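Local coordinates for clostripain-related protein (Bacteroides thetaiotaomicron, PDB 6N9J) that probably cleaves peptide bonds in proteins or peptides as a secreted cysteine protease of the C11 (clostripain) family, at residues Tyr287-Gly292 with Gly340-Ser345; Val238-Ile243 with Val315-Thr320. One frame throughout, in Å; residues are numbered along the deposited sequence.

Contact 1: Tyr287-Gly292 with Gly340-Ser345; sequences YHDLMG and GFEGVS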
loop_
_atom_site.group_PDB
_atom_site.type_symbol
_atom_site.label_atom_id
_atom_site.label_comp_id
_atom_site.label_asym_id
_atom_site.label_seq_id
_atom_site.Cartn_x
_atom_site.Cartn_y
_atom_site.Cartn_z
ATOM N N TYR A 287 2.562 11.446 10.140
ATOM C CA TYR A 287 2.093 11.570 8.757
ATOM C C TYR A 287 1.247 12.808 8.470
ATOM O O TYR A 287 0.162 12.964 9.021
ATOM C CB TYR A 287 1.273 10.332 8.369
ATOM C CG TYR A 287 2.018 9.034 8.492
ATOM C CD1 TYR A 287 2.843 8.595 7.471
ATOM C CD2 TYR A 287 1.907 8.253 9.634
ATOM C CE1 TYR A 287 3.530 7.406 7.578
ATOM C CE2 TYR A 287 2.593 7.071 9.751
ATOM C CZ TYR A 287 3.399 6.650 8.716
ATOM O OH TYR A 287 4.081 5.463 8.811
ATOM N N HIS A 288 1.728 13.656 7.565
ATOM C CA HIS A 288 1.007 14.856 7.154
ATOM C C HIS A 288 0.821 14.913 5.647
ATOM O O HIS A 288 1.609 14.341 4.903
ATOM C CB HIS A 288 1.746 16.115 7.628
ATOM C CG HIS A 288 1.737 16.284 9.113
ATOM N ND1 HIS A 288 2.725 15.775 9.926
ATOM C CD2 HIS A 288 0.837 16.872 9.932
ATOM C CE1 HIS A 288 2.442 16.056 11.186
ATOM N NE2 HIS A 288 1.302 16.727 11.216
ATOM N N ASP A 289 -0.204 15.629 5.198
ATOM C CA ASP A 289 -0.436 15.753 3.770
ATOM C C ASP A 289 0.672 16.563 3.084
ATOM O O ASP A 289 0.937 17.723 3.436
ATOM C CB ASP A 289 -1.802 16.378 3.502
ATOM C CG ASP A 289 -2.160 16.370 2.025
ATOM O OD1 ASP A 289 -2.552 15.294 1.483
ATOM O OD2 ASP A 289 -2.047 17.447 1.411
ATOM N N LEU A 290 1.301 15.938 2.088
ATOM C CA LEU A 290 2.427 16.535 1.372
ATOM C C LEU A 290 2.090 17.875 0.710
ATOM O O LEU A 290 2.884 18.815 0.784
ATOM C CB LEU A 290 2.960 15.559 0.317
ATOM C CG LEU A 290 4.097 16.089 -0.562
ATOM C CD1 LEU A 290 5.354 16.325 0.260
ATOM C CD2 LEU A 290 4.380 15.143 -1.698
ATOM N N MET A 291 0.926 17.971 0.063
ATOM C CA MET A 291 0.535 19.243 -0.552
ATOM C C MET A 291 0.305 20.304 0.519
ATOM O O MET A 291 0.642 21.473 0.327
ATOM C CB MET A 291 -0.724 19.092 -1.420
ATOM C CG MET A 291 -1.201 20.431 -2.051
ATOM S SD MET A 291 -0.018 21.210 -3.179
ATOM C CE MET A 291 -0.346 20.317 -4.693
ATOM N N GLY A 292 -0.274 19.879 1.643
ATOM C CA GLY A 292 -0.543 20.764 2.764
ATOM C C GLY A 292 0.751 21.311 3.315
ATOM O O GLY A 292 0.844 22.491 3.649
ATOM N N GLY A 340 -8.831 18.389 3.477
ATOM C CA GLY A 340 -7.478 18.750 3.088
ATOM C C GLY A 340 -6.731 17.648 2.352
ATOM O O GLY A 340 -5.590 17.825 1.934
ATOM N N PHE A 341 -7.384 16.503 2.185
ATOM C CA PHE A 341 -6.764 15.306 1.621
ATOM C C PHE A 341 -6.293 15.487 0.183
ATOM O O PHE A 341 -7.082 15.805 -0.708
ATOM C CB PHE A 341 -7.768 14.153 1.716
ATOM C CG PHE A 341 -7.397 12.924 0.941
ATOM C CD1 PHE A 341 -6.519 11.990 1.466
ATOM C CD2 PHE A 341 -7.981 12.668 -0.294
ATOM C CE1 PHE A 341 -6.204 10.843 0.763
ATOM C CE2 PHE A 341 -7.673 11.518 -1.001
ATOM C CZ PHE A 341 -6.781 10.607 -0.475
ATOM N N GLU A 342 -5.007 15.270 -0.059
ATOM C CA GLU A 342 -4.531 15.341 -1.425
ATOM C C GLU A 342 -3.902 14.027 -1.861
ATOM O O GLU A 342 -3.393 13.914 -2.980
ATOM C CB GLU A 342 -3.552 16.501 -1.595
ATOM C CG GLU A 342 -4.189 17.892 -1.394
ATOM C CD GLU A 342 -5.265 18.233 -2.431
ATOM O OE1 GLU A 342 -6.032 19.188 -2.182
ATOM O OE2 GLU A 342 -5.349 17.564 -3.496
ATOM N N GLY A 343 -3.958 13.029 -0.984
ATOM C CA GLY A 343 -3.678 11.667 -1.389
ATOM C C GLY A 343 -2.311 11.105 -1.059
ATOM O O GLY A 343 -2.075 9.919 -1.285
ATOM N N VAL A 344 -1.404 11.936 -0.549
ATOM C CA VAL A 344 -0.040 11.481 -0.264
ATOM C C VAL A 344 0.472 12.043 1.067
ATOM O O VAL A 344 0.212 13.200 1.400
ATOM C CB VAL A 344 0.939 11.877 -1.402
ATOM C CG1 VAL A 344 2.337 11.314 -1.137
ATOM C CG2 VAL A 344 0.432 11.369 -2.731
ATOM N N SER A 345 1.181 11.223 1.837
ATOM C CA SER A 345 1.726 11.699 3.113
ATOM C C SER A 345 3.221 11.957 3.017
ATOM O O SER A 345 3.877 11.555 2.055
ATOM C CB SER A 345 1.460 10.703 4.244
ATOM O OG SER A 345 2.444 9.681 4.250
HETATM O O HOH W 1 -3.627 19.572 2.170
#

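Contact 2: Val238-Ile243 with Val315-Thr320; sequences VSISVI and VIWKNT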
loop_
_atom_site.group_PDB
_atom_site.type_symbol
_atom_site.label_atom_id
_atom_site.label_comp_id
_atom_site.label_asym_id
_atom_site.label_seq_id
_atom_site.Cartn_x
_atom_site.Cartn_y
_atom_site.Cartn_z
ATOM N N VAL A 238 -12.976 5.254 3.667
ATOM C CA VAL A 238 -11.618 4.950 3.215
ATOM C C VAL A 238 -11.079 6.107 2.384
ATOM O O VAL A 238 -11.842 6.906 1.858
ATOM C CB VAL A 238 -11.553 3.646 2.364
ATOM C CG1 VAL A 238 -12.037 3.891 0.939
ATOM C CG2 VAL A 238 -10.137 3.094 2.333
ATOM N N SER A 239 -9.760 6.190 2.273
ATOM C CA SER A 239 -9.119 7.137 1.380
ATOM C C SER A 239 -8.036 6.443 0.565
ATOM O O SER A 239 -7.221 5.690 1.110
ATOM C CB SER A 239 -8.515 8.289 2.176
ATOM O OG SER A 239 -7.497 7.795 3.014
ATOM N N ILE A 240 -8.021 6.693 -0.738
ATOM C CA ILE A 240 -7.114 5.989 -1.646
ATOM C C ILE A 240 -6.569 6.966 -2.677
ATOM O O ILE A 240 -7.268 7.882 -3.072
ATOM C CB ILE A 240 -7.837 4.805 -2.377
ATOM C CG1 ILE A 240 -8.362 3.779 -1.379
ATOM C CG2 ILE A 240 -6.921 4.115 -3.394
ATOM C CD1 ILE A 240 -7.272 2.917 -0.754
ATOM N N SER A 241 -5.320 6.776 -3.092
ATOM C CA SER A 241 -4.781 7.480 -4.253
ATOM C C SER A 241 -3.890 6.573 -5.115
ATOM O O SER A 241 -3.572 5.439 -4.742
ATOM C CB SER A 241 -3.991 8.726 -3.813
ATOM O OG SER A 241 -2.816 8.372 -3.097
ATOM N N VAL A 242 -3.502 7.088 -6.280
ATOM C CA VAL A 242 -2.634 6.381 -7.215
ATOM C C VAL A 242 -1.485 7.299 -7.617
ATOM O O VAL A 242 -1.712 8.392 -8.147
ATOM C CB VAL A 242 -3.391 5.933 -8.504
ATOM C CG1 VAL A 242 -2.420 5.392 -9.537
ATOM C CG2 VAL A 242 -4.450 4.900 -8.188
ATOM N N ILE A 243 -0.259 6.857 -7.358
ATOM C CA ILE A 243 0.924 7.605 -7.746
ATOM C C ILE A 243 1.593 6.971 -8.968
ATOM O O ILE A 243 1.830 5.764 -8.980
ATOM C CB ILE A 243 1.919 7.668 -6.599
ATOM C CG1 ILE A 243 1.334 8.503 -5.457
ATOM C CG2 ILE A 243 3.263 8.220 -7.074
ATOM C CD1 ILE A 243 2.178 8.479 -4.217
ATOM N N VAL A 315 0.309 12.382 -8.884
ATOM C CA VAL A 315 -0.832 11.825 -8.155
ATOM C C VAL A 315 -2.032 11.847 -9.090
ATOM O O VAL A 315 -2.722 12.848 -9.176
ATOM C CB VAL A 315 -1.141 12.626 -6.854
ATOM C CG1 VAL A 315 -2.305 11.994 -6.078
ATOM C CG2 VAL A 315 0.122 12.750 -5.977
ATOM N N ILE A 316 -2.279 10.754 -9.811
ATOM C CA ILE A 316 -3.222 10.825 -10.929
ATOM C C ILE A 316 -4.659 10.434 -10.570
ATOM O O ILE A 316 -5.571 10.573 -11.378
ATOM C CB ILE A 316 -2.743 9.947 -12.110
ATOM C CG1 ILE A 316 -2.647 8.479 -11.702
ATOM C CG2 ILE A 316 -1.391 10.434 -12.622
ATOM C CD1 ILE A 316 -2.385 7.568 -12.877
ATOM N N TRP A 317 -4.870 9.966 -9.351
ATOM C CA TRP A 317 -6.195 9.539 -8.936
ATOM C C TRP A 317 -6.231 9.691 -7.423
ATOM O O TRP A 317 -5.258 9.336 -6.768
ATOM C CB TRP A 317 -6.470 8.076 -9.371
ATOM C CG TRP A 317 -7.908 7.648 -9.197
ATOM C CD1 TRP A 317 -8.876 7.595 -10.162
ATOM C CD2 TRP A 317 -8.544 7.247 -7.969
ATOM N NE1 TRP A 317 -10.070 7.189 -9.613
ATOM C CE2 TRP A 317 -9.895 6.971 -8.275
ATOM C CE3 TRP A 317 -8.097 7.087 -6.654
ATOM C CZ2 TRP A 317 -10.798 6.533 -7.309
ATOM C CZ3 TRP A 317 -9.001 6.669 -5.692
ATOM C CH2 TRP A 317 -10.338 6.395 -6.026
ATOM N N LYS A 318 -7.318 10.232 -6.866
ATOM C CA LYS A 318 -7.518 10.179 -5.407
ATOM C C LYS A 318 -8.992 10.310 -5.043
ATOM O O LYS A 318 -9.779 10.922 -5.771
ATOM C CB LYS A 318 -6.714 11.261 -4.688
ATOM C CG LYS A 318 -7.263 12.662 -4.901
ATOM C CD LYS A 318 -6.364 13.700 -4.273
ATOM C CE LYS A 318 -6.706 15.077 -4.797
ATOM N NZ LYS A 318 -8.127 15.387 -4.521
ATOM N N ASN A 319 -9.366 9.713 -3.917
ATOM C CA ASN A 319 -10.715 9.879 -3.407
ATOM C C ASN A 319 -10.776 9.498 -1.942
ATOM O O ASN A 319 -10.050 8.620 -1.489
ATOM C CB ASN A 319 -11.716 9.047 -4.209
ATOM C CG ASN A 319 -12.959 9.828 -4.569
ATOM O OD1 ASN A 319 -13.310 10.797 -3.897
ATOM N ND2 ASN A 319 -13.638 9.414 -5.635
ATOM N N THR A 320 -11.642 10.175 -1.200
ATOM C CA THR A 320 -11.826 9.882 0.211
ATOM C C THR A 320 -13.264 10.168 0.609
ATOM O O THR A 320 -13.916 11.033 0.048
ATOM C CB THR A 320 -10.874 10.706 1.102
ATOM O OG1 THR A 320 -11.033 10.323 2.478
ATOM C CG2 THR A 320 -11.153 12.209 0.957
#

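Contact 1: Tyr287-Gly292 with Gly340-Ser345
D289 and S345 form a short antiparallel bridge at the N-terminus of helix 290-297, a mostly buried contact of a helix start with the loop that follows strand 333-337. Their side chains point apart. Beside the bridge, L290 N gives an almost straight hydrogen bond (175°) to V344 O. The D289 carboxylate carries most of the polar contact. With CG anti to the backbone N (chi1 -173°), its two oxygens reach different groups. OD1 takes E342 N at 2.9 Å, and this N-H comes from above the carboxylate plane. The hydroxyl of Y279 is a further partner of OD1. OD2 accepts G292 N at 3.0 Å on its anti side, which caps the helix. A water 2.8 Å from D289 OD2 also donates to G340 O. These bonds fix the rotation of the carboxylate, and the helix start probably favours its charged form. M291 CB lies 3.7 Å from E342 CG. The aliphatic part of E342 covers this flank while its carboxylate turns off from M291. At the other end, S345 OG meets the ring edge of Y287, 3.4 Å from Y287 CD1. Y287 also stacks on Y162 and bonds to D114 through its hydroxyl. Y162 follows an Asp-Ala-Cys sequence and D114 a His-Gly pair, consistent with the clan CD catalytic sequences. D289 is a classic aspartate N-cap, here shared with a neighbouring loop.

Contact 2: Val238-Ile243 with Val315-Thr320
V242 and W317 meet side by side where strand 239-243 runs antiparallel to strand 315-320, and I240 lies on the same face of the sheet. V242 CB lies 3.9 Å from W317 CB. The V242 CG1 branch turns to I316, with I316 CG1 at 3.8 Å. The W317 side chain extends with CG anti to the backbone N (chi1 -170°), and this brings the edge of the six-membered ring to I240. W317 CZ3 is 3.4 Å from I240 O and 4.0 Å from I240 CB. The indole NE1 bonds to E212, and V208 and A211 of the same helix, 206-221, touch the side chain. Replacing W317 by an alanine would probably leave E212 without its indole mate and open a gap beside I240. I240 and N319 form a hydrogen-bonded pair, with I240 N to N319 O at 2.9 Å and N319 N to I240 O at 2.9 Å. The side chains of S239, S241, K318 and T320 lie on the other face. S239 CB packs 3.3 Å from T320 OG1. The register then slips by one residue. V242 O takes I316 N, V242 N gives to W317 O, and I243 faces V315, consistent with a classic beta bulge at I316 and W317. Strand 239-244 also pairs with strand 178-181, so this is an antiparallel extension of the central sheet, as in the caspase-like fold of clan CD.

The two contacts lie with their centres about 11 Å apart, and their segments alternate along the chain. Loop 340-345 of contact 1 covers the sheet face of contact 2 that bears S239, S241 and T320. The main polar tie is probably a hydrogen bond between G343 O and S241 OG, 2.5 Å apart. Apolar groups meet on both sides of it. V344 CG2 is 3.5 Å from V315 CG2, and F341 CD2 is 3.4 Å from T320 CG2. E342 OE2 of contact 1 also lies 3.1 Å from K318 CE of contact 2. Both contacts touch the stretch after the likely catalytic cysteine, contact 1 through Y287 on Y162 and contact 2 through S241 on Q164.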